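C. albicans actin interacting protein Aip5 (Candida albicans SC5314, PDB 6M4C) probably promotes actin nucleation as an actin-interacting component of the polarisome, the complex that supports filamentous growth of this yeast. Local coordinates at residues Ile34-Ile40 with Asn86-Arg92. Numbering follows the deposited sequence.
Sequences ILQGNGI and NEEYRLR
Ile-34, in the last turn of helix 22-36, presses its CG2 methyl against both the side-chain amide of Asn-86 and the isobutyl group of Leu-91. Ile-34 CG2 comes within 3.7 Å of Leu-91 CD2 and 3.8 Å of Asn-86 CG. Leu-35 points its CB away from the second segment, yet the end of its side chain turns back: Leu-35 CD2 lies near Leu-91 CD2, and the Leu-35 side chain also packs on Ile-14 of strand 12-16.

Beyond it the helix ends in a Schellman motif with Gly-39, at positive phi, as the C-prime residue; Ile-40 N bonds to Leu-35 O and Gly-39 N to Gln-36 O, and Leu-35 O also accepts from Asn-38 N. The turn brings Asn-38 over Leu-91, with Asn-38 CG 3.8 Å from Leu-91 CD2. Asn-38 ND2 is shared between two acceptors: a firm bond of 2.9 Å to Ile-34 O, one turn back, and a weak one of 3.4 Å to Asn-86 OD1 across the contact, the two amide planes standing 75° apart. With Asn-86 chi1 at -176°, its amide lies against Ile-34 CG2 and within reach of Asn-38 ND2.

Ile-40 brings CD1 to Leu-91 CD2 at 4.2 Å and lays CG1 over one face of the Arg-92 guanidinium, the two side chains running antiparallel alongside each other. The Asn-38 carbonyl lies at the guanidinium edge, at too poor an angle for a hydrogen bond. Ile-40 also touches Leu-95 and Tyr-96 of helix 91-96.

The contact thus joins the C-terminal end of helix 22-36 in this thioredoxin-clan domain to the junction between helices 79-87 and 91-96. Its chemistry is mixed: Ile-34, Leu-35, Asn-38 and Ile-40 meet buried Leu-91, polar Asn-38, Asn-86 and Arg-92 supply much of the remaining surface, and one weak side-chain hydrogen bond spans the segments.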
# COMPACT_ATOMS: atom_id res chain seq x y z
N ILE A 34 -12.01 -6.71 -7.62
CA ILE A 34 -13.23 -5.96 -7.86
C ILE A 34 -12.89 -4.52 -8.22
O ILE A 34 -13.55 -3.93 -9.06
CB ILE A 34 -14.13 -5.97 -6.62
CG1 ILE A 34 -14.68 -7.36 -6.30
CG2 ILE A 34 -15.24 -4.94 -6.81
CD1 ILE A 34 -15.66 -7.38 -5.15
N LEU A 35 -11.92 -3.92 -7.52
CA LEU A 35 -11.70 -2.50 -7.72
C LEU A 35 -11.14 -2.29 -9.12
O LEU A 35 -11.52 -1.34 -9.82
CB LEU A 35 -10.80 -1.91 -6.63
CG LEU A 35 -11.48 -1.64 -5.27
CD1 LEU A 35 -10.63 -0.72 -4.42
CD2 LEU A 35 -12.87 -1.03 -5.43
N GLN A 36 -10.27 -3.23 -9.51
CA GLN A 36 -9.49 -3.13 -10.73
C GLN A 36 -10.41 -3.48 -11.89
O GLN A 36 -10.44 -2.75 -12.88
CB GLN A 36 -8.23 -4.00 -10.64
CG GLN A 36 -7.35 -3.93 -11.87
CD GLN A 36 -6.30 -5.02 -11.84
OE1 GLN A 36 -6.03 -5.63 -10.81
NE2 GLN A 36 -5.71 -5.29 -12.99
N GLY A 37 -11.23 -4.51 -11.69
CA GLY A 37 -12.37 -4.83 -12.54
C GLY A 37 -13.34 -3.68 -12.86
O GLY A 37 -14.10 -3.77 -13.82
N ASN A 38 -13.31 -2.60 -12.08
CA ASN A 38 -14.34 -1.58 -12.18
C ASN A 38 -13.70 -0.25 -12.51
O ASN A 38 -14.33 0.80 -12.34
CB ASN A 38 -15.09 -1.39 -10.86
CG ASN A 38 -16.31 -2.27 -10.73
OD1 ASN A 38 -17.45 -1.84 -10.98
ND2 ASN A 38 -16.09 -3.51 -10.31
N GLY A 39 -12.43 -0.31 -12.93
CA GLY A 39 -11.74 0.90 -13.35
C GLY A 39 -11.26 1.78 -12.20
O GLY A 39 -10.88 2.94 -12.42
N ILE A 40 -11.22 1.23 -10.97
CA ILE A 40 -11.03 2.11 -9.82
C ILE A 40 -9.59 1.95 -9.36
O ILE A 40 -9.20 0.85 -9.00
CB ILE A 40 -12.09 1.84 -8.71
CG1 ILE A 40 -13.51 2.22 -9.17
CG2 ILE A 40 -11.78 2.56 -7.40
CD1 ILE A 40 -14.56 1.59 -8.30
N ASN A 86 -21.13 -4.63 -5.06
CA ASN A 86 -20.68 -4.97 -6.40
C ASN A 86 -21.71 -5.86 -7.10
O ASN A 86 -22.00 -5.65 -8.28
CB ASN A 86 -19.30 -5.62 -6.39
CG ASN A 86 -18.77 -5.88 -7.78
OD1 ASN A 86 -18.63 -4.96 -8.58
ND2 ASN A 86 -18.45 -7.13 -8.05
N GLU A 87 -22.24 -6.85 -6.37
CA GLU A 87 -23.18 -7.80 -6.94
C GLU A 87 -24.50 -7.10 -7.24
O GLU A 87 -25.10 -7.33 -8.29
CB GLU A 87 -23.34 -9.03 -6.04
CG GLU A 87 -22.44 -10.20 -6.44
CD GLU A 87 -21.06 -10.20 -5.79
OE1 GLU A 87 -20.88 -10.87 -4.75
OE2 GLU A 87 -20.16 -9.54 -6.34
N GLU A 88 -24.90 -6.18 -6.36
CA GLU A 88 -26.11 -5.37 -6.56
C GLU A 88 -25.84 -4.18 -7.49
O GLU A 88 -26.69 -3.29 -7.61
CB GLU A 88 -26.74 -5.02 -5.20
CG GLU A 88 -25.97 -4.00 -4.39
CD GLU A 88 -26.56 -3.65 -3.03
OE1 GLU A 88 -27.54 -4.33 -2.63
OE2 GLU A 88 -26.03 -2.71 -2.37
N TYR A 89 -24.69 -4.18 -8.18
CA TYR A 89 -24.34 -3.15 -9.15
C TYR A 89 -24.52 -1.76 -8.55
O TYR A 89 -25.14 -0.89 -9.17
CB TYR A 89 -25.15 -3.28 -10.45
CG TYR A 89 -24.88 -4.53 -11.24
CD1 TYR A 89 -23.62 -4.83 -11.73
CD2 TYR A 89 -25.91 -5.41 -11.57
CE1 TYR A 89 -23.38 -5.95 -12.52
CE2 TYR A 89 -25.68 -6.54 -12.34
CZ TYR A 89 -24.41 -6.83 -12.81
OH TYR A 89 -24.20 -7.96 -13.54
N ARG A 90 -23.95 -1.54 -7.36
CA ARG A 90 -24.14 -0.27 -6.66
C ARG A 90 -22.80 0.30 -6.17
O ARG A 90 -22.80 1.21 -5.34
CB ARG A 90 -25.12 -0.48 -5.50
CG ARG A 90 -26.29 0.50 -5.51
CD ARG A 90 -27.43 -0.16 -6.26
NE ARG A 90 -28.48 0.64 -6.85
CZ ARG A 90 -29.27 0.21 -7.83
NH1 ARG A 90 -29.09 -1.00 -8.35
NH2 ARG A 90 -30.22 0.99 -8.31
N LEU A 91 -21.68 -0.20 -6.71
CA LEU A 91 -20.37 0.02 -6.12
C LEU A 91 -19.97 1.48 -6.21
O LEU A 91 -19.45 2.03 -5.24
CB LEU A 91 -19.33 -0.90 -6.77
CG LEU A 91 -17.88 -0.66 -6.33
CD1 LEU A 91 -17.73 -0.76 -4.81
CD2 LEU A 91 -16.97 -1.66 -7.01
N ARG A 92 -20.24 2.11 -7.35
CA ARG A 92 -19.74 3.46 -7.60
C ARG A 92 -20.57 4.46 -6.80
O ARG A 92 -20.08 5.54 -6.46
CB ARG A 92 -19.62 3.73 -9.10
CG ARG A 92 -18.40 3.07 -9.74
CD ARG A 92 -18.19 3.36 -11.21
NE ARG A 92 -17.27 4.46 -11.45
CZ ARG A 92 -16.03 4.33 -11.93
NH1 ARG A 92 -15.55 3.13 -12.22
NH2 ARG A 92 -15.28 5.41 -12.12